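Local coordinates for ribosomal RNA small subunit methyltransferase Nep1 (Archaeoglobus fulgidus, PDB 3O7B), which probably methylates N1 of a specific pseudouridine in 16S rRNA during ribosome biogenesis, using S-adenosyl-L-methionine as methyl donor, at residues 28-38 / 104-115. Residues are numbered along the deposited sequence; the frame is centred on the assembly and turned at random.
Sequences SAFVFLEASLE and DFEVYVHTLNGE
Segments 28-35 and 105-112 run parallel, joined by seven backbone hydrogen bonds, from Glu106 N-Ser28 O to Leu112 N-Ala35 O, and a beta bulge between Phe32 and Ala35 shifts the register by one. On the face carrying Phe30, Phe32, Phe105, Val107 and Val109, the edge of the Phe30 ring meets the face of Phe105 at a plane angle of 57°, Phe30 CD2 lying 3.6 Å from Phe105 CD1. Phe105 reaches this position with CG between its backbone N and carbonyl carbon (chi1 62°), and Leu97 of helix 87-98 touches both side chains. On the other face, Ala29 CB approaches the edge of the Tyr108 ring, 4.2 Å from CE2, while Val31 CG1 packs on Tyr108 CB. At the bulge, Ala35 CB presses on Val109 CG1 at 3.5 Å, and the imidazole of His110 lies alongside the Glu34 side chain, with Glu34 CG 3.9 Å from NE2. Leu112 crosses Glu34 at about a right angle, its CD2 3.7 Å from Glu34 CB. The Glu34 carboxylate turns to Lys83, Thr205 and Phe202 N, and Ser36 OG is hydrogen-bonded to Lys83 O and to Arg86 N, Arg86 itself being predicted to contact the rRNA. Backbone hydrogen bonds thus join two central parallel strands of the SPOUT methyltransferase sheet, with apolar side chains packed on both faces, while the buried Glu34 carboxylate, held by a lysine and two hydrogen bonds, is probably ionised.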
ATOM      1  N   SER A  28       5.261  21.336   9.045  1.00 24.88           N
ATOM      2  CA  SER A  28       4.031  20.569   8.910  1.00 21.67           C
ATOM      3  C   SER A  28       4.186  19.154   9.438  1.00 18.94           C
ATOM      4  O   SER A  28       5.295  18.678   9.702  1.00 17.23           O
ATOM      5  CB  SER A  28       3.546  20.561   7.457  1.00 22.85           C
ATOM      6  OG  SER A  28       3.123  21.870   7.089  1.00 25.80           O
ATOM      7  N   ALA A  29       3.053  18.500   9.621  1.00 16.30           N
ATOM      8  CA  ALA A  29       3.011  17.111  10.035  1.00 14.70           C
ATOM      9  C   ALA A  29       1.846  16.408   9.382  1.00 14.12           C
ATOM     10  O   ALA A  29       0.814  17.010   9.114  1.00 13.93           O
ATOM     11  CB  ALA A  29       2.864  17.007  11.562  1.00 15.81           C
ATOM     12  N   PHE A  30       1.998  15.101   9.193  1.00 13.09           N
ATOM     13  CA  PHE A  30       0.900  14.216   8.877  1.00 13.04           C
ATOM     14  C   PHE A  30       0.636  13.344  10.072  1.00 12.57           C
ATOM     15  O   PHE A  30       1.590  12.817  10.674  1.00 12.96           O
ATOM     16  CB  PHE A  30       1.264  13.315   7.691  1.00 13.18           C
ATOM     17  CG  PHE A  30       1.169  13.988   6.360  1.00 13.90           C
ATOM     18  CD1 PHE A  30       0.113  13.686   5.487  1.00 14.71           C
ATOM     19  CD2 PHE A  30       2.149  14.900   5.944  1.00 15.63           C
ATOM     20  CE1 PHE A  30       0.037  14.279   4.228  1.00 16.61           C
ATOM     21  CE2 PHE A  30       2.060  15.510   4.674  1.00 16.54           C
ATOM     22  CZ  PHE A  30       1.001  15.196   3.838  1.00 16.49           C
ATOM     23  N   VAL A  31      -0.638  13.232  10.459  1.00 12.44           N
ATOM     24  CA  VAL A  31      -1.036  12.446  11.602  1.00 12.41           C
ATOM     25  C   VAL A  31      -2.089  11.442  11.179  1.00 12.77           C
ATOM     26  O   VAL A  31      -3.182  11.827  10.731  1.00 13.58           O
ATOM     27  CB  VAL A  31      -1.625  13.337  12.754  1.00 12.72           C
ATOM     28  CG1 VAL A  31      -1.918  12.508  13.976  1.00 14.05           C
ATOM     29  CG2 VAL A  31      -0.680  14.489  13.063  1.00 13.54           C
ATOM     30  N   PHE A  32      -1.785  10.155  11.330  1.00 11.00           N
ATOM     31  CA  PHE A  32      -2.786   9.124  11.122  1.00 11.59           C
ATOM     32  C   PHE A  32      -3.529   8.899  12.406  1.00 12.93           C
ATOM     33  O   PHE A  32      -2.913   8.662  13.451  1.00 14.46           O
ATOM     34  CB  PHE A  32      -2.142   7.848  10.566  1.00 11.49           C
ATOM     35  CG  PHE A  32      -1.552   8.057   9.195  1.00 11.96           C
ATOM     36  CD1 PHE A  32      -2.385   8.221   8.094  1.00 13.04           C
ATOM     37  CD2 PHE A  32      -0.166   8.148   9.015  1.00 13.05           C
ATOM     38  CE1 PHE A  32      -1.859   8.488   6.824  1.00 12.99           C
ATOM     39  CE2 PHE A  32       0.368   8.395   7.731  1.00 14.84           C
ATOM     40  CZ  PHE A  32      -0.489   8.557   6.645  1.00 14.20           C
ATOM     41  N   LEU A  33      -4.846   9.023  12.327  1.00 12.54           N
ATOM     42  CA  LEU A  33      -5.714   9.004  13.519  1.00 12.17           C
ATOM     43  C   LEU A  33      -6.375   7.680  13.758  1.00 13.31           C
ATOM     44  O   LEU A  33      -6.847   7.010  12.818  1.00 13.04           O
ATOM     45  CB  LEU A  33      -6.799  10.073  13.389  1.00 13.14           C
ATOM     46  CG  LEU A  33      -6.345  11.517  13.360  1.00 12.41           C
ATOM     47  CD1 LEU A  33      -7.579  12.396  13.202  1.00 14.97           C
ATOM     48  CD2 LEU A  33      -5.568  11.907  14.643  1.00 14.48           C
ATOM     49  N   GLU A  34      -6.447   7.292  15.032  1.00 13.16           N
ATOM     50  CA  GLU A  34      -7.127   6.067  15.443  1.00 13.81           C
ATOM     51  C   GLU A  34      -6.627   4.870  14.633  1.00 13.46           C
ATOM     52  O   GLU A  34      -7.406   4.002  14.207  1.00 14.16           O
ATOM     53  CB  GLU A  34      -8.654   6.221  15.351  1.00 14.44           C
ATOM     54  CG  GLU A  34      -9.203   7.224  16.371  1.00 15.50           C
ATOM     55  CD  GLU A  34     -10.695   7.368  16.303  1.00 19.79           C
ATOM     56  OE1 GLU A  34     -11.365   6.460  15.766  1.00 19.85           O
ATOM     57  OE2 GLU A  34     -11.192   8.399  16.816  1.00 19.92           O
ATOM     58  N   ALA A  35      -5.308   4.811  14.453  1.00 12.52           N
ATOM     59  CA  ALA A  35      -4.737   3.687  13.701  1.00 12.38           C
ATOM     60  C   ALA A  35      -5.012   2.385  14.419  1.00 13.15           C
ATOM     61  O   ALA A  35      -4.939   2.284  15.659  1.00 12.81           O
ATOM     62  CB  ALA A  35      -3.264   3.879  13.471  1.00 12.15           C
ATOM     63  N   SER A  36      -5.340   1.373  13.627  1.00 13.71           N
ATOM     64  CA  SER A  36      -5.796   0.086  14.109  1.00 14.57           C
ATOM     65  C   SER A  36      -4.580  -0.768  14.457  1.00 15.06           C
ATOM     66  O   SER A  36      -4.267  -1.776  13.788  1.00 15.25           O
ATOM     67  CB  SER A  36      -6.657  -0.548  13.012  1.00 14.47           C
ATOM     68  OG  SER A  36      -7.376  -1.664  13.487  1.00 15.43           O
ATOM     69  N   LEU A  37      -3.885  -0.345  15.512  1.00 15.30           N
ATOM     70  CA  LEU A  37      -2.581  -0.862  15.871  1.00 16.66           C
ATOM     71  C   LEU A  37      -2.544  -1.065  17.381  1.00 16.62           C
ATOM     72  O   LEU A  37      -2.511  -0.099  18.153  1.00 17.73           O
ATOM     73  CB  LEU A  37      -1.554   0.164  15.427  1.00 18.03           C
ATOM     74  CG  LEU A  37      -0.096  -0.122  15.202  1.00 21.08           C
ATOM     75  CD1 LEU A  37       0.057  -1.059  14.016  1.00 20.79           C
ATOM     76  CD2 LEU A  37       0.564   1.201  14.919  1.00 19.45           C
ATOM     77  N   GLU A  38      -2.579  -2.326  17.789  1.00 16.82           N
ATOM     78  CA  GLU A  38      -2.558  -2.694  19.204  1.00 17.48           C
ATOM     79  C   GLU A  38      -2.142  -4.142  19.374  1.00 17.28           C
ATOM     80  O   GLU A  38      -2.333  -4.968  18.464  1.00 16.68           O
ATOM     81  CB  GLU A  38      -3.946  -2.477  19.838  1.00 17.34           C
ATOM     82  CG  GLU A  38      -5.006  -3.500  19.447  1.00 18.71           C
ATOM     83  CD  GLU A  38      -6.389  -3.092  19.887  1.00 19.32           C
ATOM     84  OE1 GLU A  38      -6.547  -2.812  21.098  1.00 22.56           O
ATOM     85  OE2 GLU A  38      -7.304  -3.038  19.041  1.00 18.58           O
ATOM     86  N   ASP A 104       9.860  18.031   4.297  1.00 25.56           N
ATOM     87  CA  ASP A 104       9.512  19.186   5.159  1.00 25.00           C
ATOM     88  C   ASP A 104       8.359  18.910   6.121  1.00 24.00           C
ATOM     89  O   ASP A 104       7.633  19.833   6.547  1.00 24.93           O
ATOM     90  CB  ASP A 104       9.149  20.408   4.295  1.00 25.47           C
ATOM     91  CG  ASP A 104       7.742  20.322   3.698  1.00 27.38           C
ATOM     92  OD1 ASP A 104       7.266  19.193   3.461  1.00 27.95           O
ATOM     93  OD2 ASP A 104       7.107  21.384   3.486  1.00 29.05           O
ATOM     94  N   PHE A 105       8.154  17.640   6.429  1.00 20.88           N
ATOM     95  CA  PHE A 105       7.114  17.289   7.373  1.00 19.16           C
ATOM     96  C   PHE A 105       7.529  16.180   8.324  1.00 18.32           C
ATOM     97  O   PHE A 105       8.418  15.364   8.041  1.00 17.64           O
ATOM     98  CB  PHE A 105       5.791  16.957   6.660  1.00 18.52           C
ATOM     99  CG  PHE A 105       5.864  15.769   5.717  1.00 18.33           C
ATOM    100  CD1 PHE A 105       5.670  14.476   6.191  1.00 18.31           C
ATOM    101  CD2 PHE A 105       6.057  15.966   4.350  1.00 19.02           C
ATOM    102  CE1 PHE A 105       5.704  13.386   5.314  1.00 18.82           C
ATOM    103  CE2 PHE A 105       6.085  14.887   3.463  1.00 19.13           C
ATOM    104  CZ  PHE A 105       5.923  13.598   3.947  1.00 18.65           C
ATOM    105  N   GLU A 106       6.893  16.187   9.479  1.00 16.63           N
ATOM    106  CA  GLU A 106       6.982  15.114  10.453  1.00 16.92           C
ATOM    107  C   GLU A 106       5.809  14.160  10.267  1.00 14.82           C
ATOM    108  O   GLU A 106       4.802  14.526   9.652  1.00 14.16           O
ATOM    109  CB  GLU A 106       6.942  15.652  11.886  1.00 17.12           C
ATOM    110  CG  GLU A 106       8.155  16.426  12.362  1.00 21.09           C
ATOM    111  CD  GLU A 106       8.092  16.662  13.876  1.00 21.52           C
ATOM    112  OE1 GLU A 106       7.218  17.439  14.357  1.00 24.15           O
ATOM    113  OE2 GLU A 106       8.902  16.051  14.605  1.00 26.37           O
ATOM    114  N   VAL A 107       5.941  12.959  10.826  1.00 14.18           N
ATOM    115  CA  VAL A 107       4.939  11.904  10.731  1.00 13.81           C
ATOM    116  C   VAL A 107       4.628  11.311  12.086  1.00 13.39           C
ATOM    117  O   VAL A 107       5.537  10.916  12.832  1.00 13.79           O
ATOM    118  CB  VAL A 107       5.426  10.771   9.786  1.00 13.80           C
ATOM    119  CG1 VAL A 107       4.420   9.632   9.732  1.00 14.89           C
ATOM    120  CG2 VAL A 107       5.667  11.337   8.416  1.00 15.83           C
ATOM    121  N   TYR A 108       3.337  11.271  12.423  1.00 12.33           N
ATOM    122  CA  TYR A 108       2.874  10.671  13.653  1.00 11.92           C
ATOM    123  C   TYR A 108       1.771   9.680  13.402  1.00 11.43           C
ATOM    124  O   TYR A 108       0.991   9.834  12.446  1.00 11.70           O
ATOM    125  CB  TYR A 108       2.302  11.739  14.605  1.00 13.64           C
ATOM    126  CG  TYR A 108       3.308  12.757  15.070  1.00 14.63           C
ATOM    127  CD1 TYR A 108       4.043  12.533  16.227  1.00 15.21           C
ATOM    128  CD2 TYR A 108       3.543  13.916  14.346  1.00 15.48           C
ATOM    129  CE1 TYR A 108       4.966  13.464  16.676  1.00 17.85           C
ATOM    130  CE2 TYR A 108       4.467  14.861  14.797  1.00 17.24           C
ATOM    131  CZ  TYR A 108       5.171  14.610  15.965  1.00 18.92           C
ATOM    132  OH  TYR A 108       6.109  15.514  16.448  1.00 23.01           O
ATOM    133  N   VAL A 109       1.683   8.692  14.282  1.00 11.83           N
ATOM    134  CA  VAL A 109       0.585   7.751  14.276  1.00 12.46           C
ATOM    135  C   VAL A 109      -0.072   7.827  15.654  1.00 13.21           C
ATOM    136  O   VAL A 109       0.598   7.658  16.676  1.00 13.97           O
ATOM    137  CB  VAL A 109       1.067   6.307  13.985  1.00 13.11           C
ATOM    138  CG1 VAL A 109      -0.096   5.312  14.102  1.00 13.49           C
ATOM    139  CG2 VAL A 109       1.696   6.222  12.601  1.00 13.77           C
ATOM    140  N   HIS A 110      -1.368   8.140  15.678  1.00 12.81           N
ATOM    141  CA  HIS A 110      -2.173   8.099  16.882  1.00 12.69           C
ATOM    142  C   HIS A 110      -2.960   6.805  16.813  1.00 13.15           C
ATOM    143  O   HIS A 110      -3.617   6.537  15.794  1.00 13.18           O
ATOM    144  CB  HIS A 110      -3.068   9.350  16.875  1.00 12.95           C
ATOM    145  CG  HIS A 110      -4.314   9.250  17.692  1.00 13.82           C
ATOM    146  ND1 HIS A 110      -4.381   9.557  19.039  1.00 17.58           N
ATOM    147  CD2 HIS A 110      -5.573   8.941  17.304  1.00 11.45           C
ATOM    148  CE1 HIS A 110      -5.636   9.418  19.442  1.00 13.25           C
ATOM    149  NE2 HIS A 110      -6.376   9.045  18.411  1.00 18.13           N
ATOM    150  N   THR A 111      -2.872   5.977  17.839  1.00 13.26           N
ATOM    151  CA  THR A 111      -3.555   4.687  17.801  1.00 14.66           C
ATOM    152  C   THR A 111      -4.971   4.779  18.383  1.00 15.63           C
ATOM    153  O   THR A 111      -5.325   5.777  19.043  1.00 15.72           O
ATOM    154  CB  THR A 111      -2.791   3.590  18.546  1.00 14.61           C
ATOM    155  OG1 THR A 111      -2.913   3.836  19.956  1.00 15.44           O
ATOM    156  CG2 THR A 111      -1.324   3.573  18.158  1.00 16.20           C
ATOM    157  N   LEU A 112      -5.758   3.728  18.151  1.00 16.49           N
ATOM    158  CA  LEU A 112      -7.116   3.616  18.701  1.00 18.43           C
ATOM    159  C   LEU A 112      -7.154   3.758  20.202  1.00 19.57           C
ATOM    160  O   LEU A 112      -8.196   4.126  20.750  1.00 21.16           O
ATOM    161  CB  LEU A 112      -7.712   2.254  18.374  1.00 20.09           C
ATOM    162  CG  LEU A 112      -8.242   2.059  16.974  1.00 22.27           C
ATOM    163  CD1 LEU A 112      -8.525   0.579  16.766  1.00 22.56           C
ATOM    164  CD2 LEU A 112      -9.502   2.894  16.784  1.00 24.04           C
ATOM    165  N   ASN A 113      -6.049   3.418  20.856  1.00 19.42           N
ATOM    166  CA  ASN A 113      -5.956   3.479  22.318  1.00 19.90           C
ATOM    167  C   ASN A 113      -5.344   4.780  22.826  1.00 19.94           C
ATOM    168  O   ASN A 113      -5.087   4.926  24.031  1.00 21.13           O
ATOM    169  CB  ASN A 113      -5.219   2.246  22.851  1.00 20.42           C
ATOM    170  CG  ASN A 113      -5.981   0.956  22.571  1.00 23.34           C
ATOM    171  OD1 ASN A 113      -5.408  -0.036  22.100  1.00 27.81           O
ATOM    172  ND2 ASN A 113      -7.289   0.970  22.834  1.00 25.22           N
ATOM    173  N   GLY A 114      -5.114   5.721  21.913  1.00 18.63           N
ATOM    174  CA  GLY A 114      -4.642   7.064  22.251  1.00 18.25           C
ATOM    175  C   GLY A 114      -3.141   7.255  22.365  1.00 18.33           C
ATOM    176  O   GLY A 114      -2.669   8.342  22.741  1.00 18.08           O
ATOM    177  N   GLU A 115      -2.375   6.217  22.029  1.00 17.07           N
ATOM    178  CA  GLU A 115      -0.919   6.318  22.073  1.00 17.12           C
ATOM    179  C   GLU A 115      -0.423   7.130  20.880  1.00 15.55           C
ATOM    180  O   GLU A 115      -1.070   7.138  19.825  1.00 15.05           O
ATOM    181  CB  GLU A 115      -0.275   4.939  22.047  1.00 17.96           C
ATOM    182  CG  GLU A 115      -0.681   4.062  23.200  1.00 22.70           C
ATOM    183  CD  GLU A 115      -0.829   2.622  22.791  1.00 28.92           C
ATOM    184  OE1 GLU A 115      -1.528   2.344  21.777  1.00 29.74           O
ATOM    185  OE2 GLU A 115      -0.255   1.757  23.484  1.00 29.94           O
TER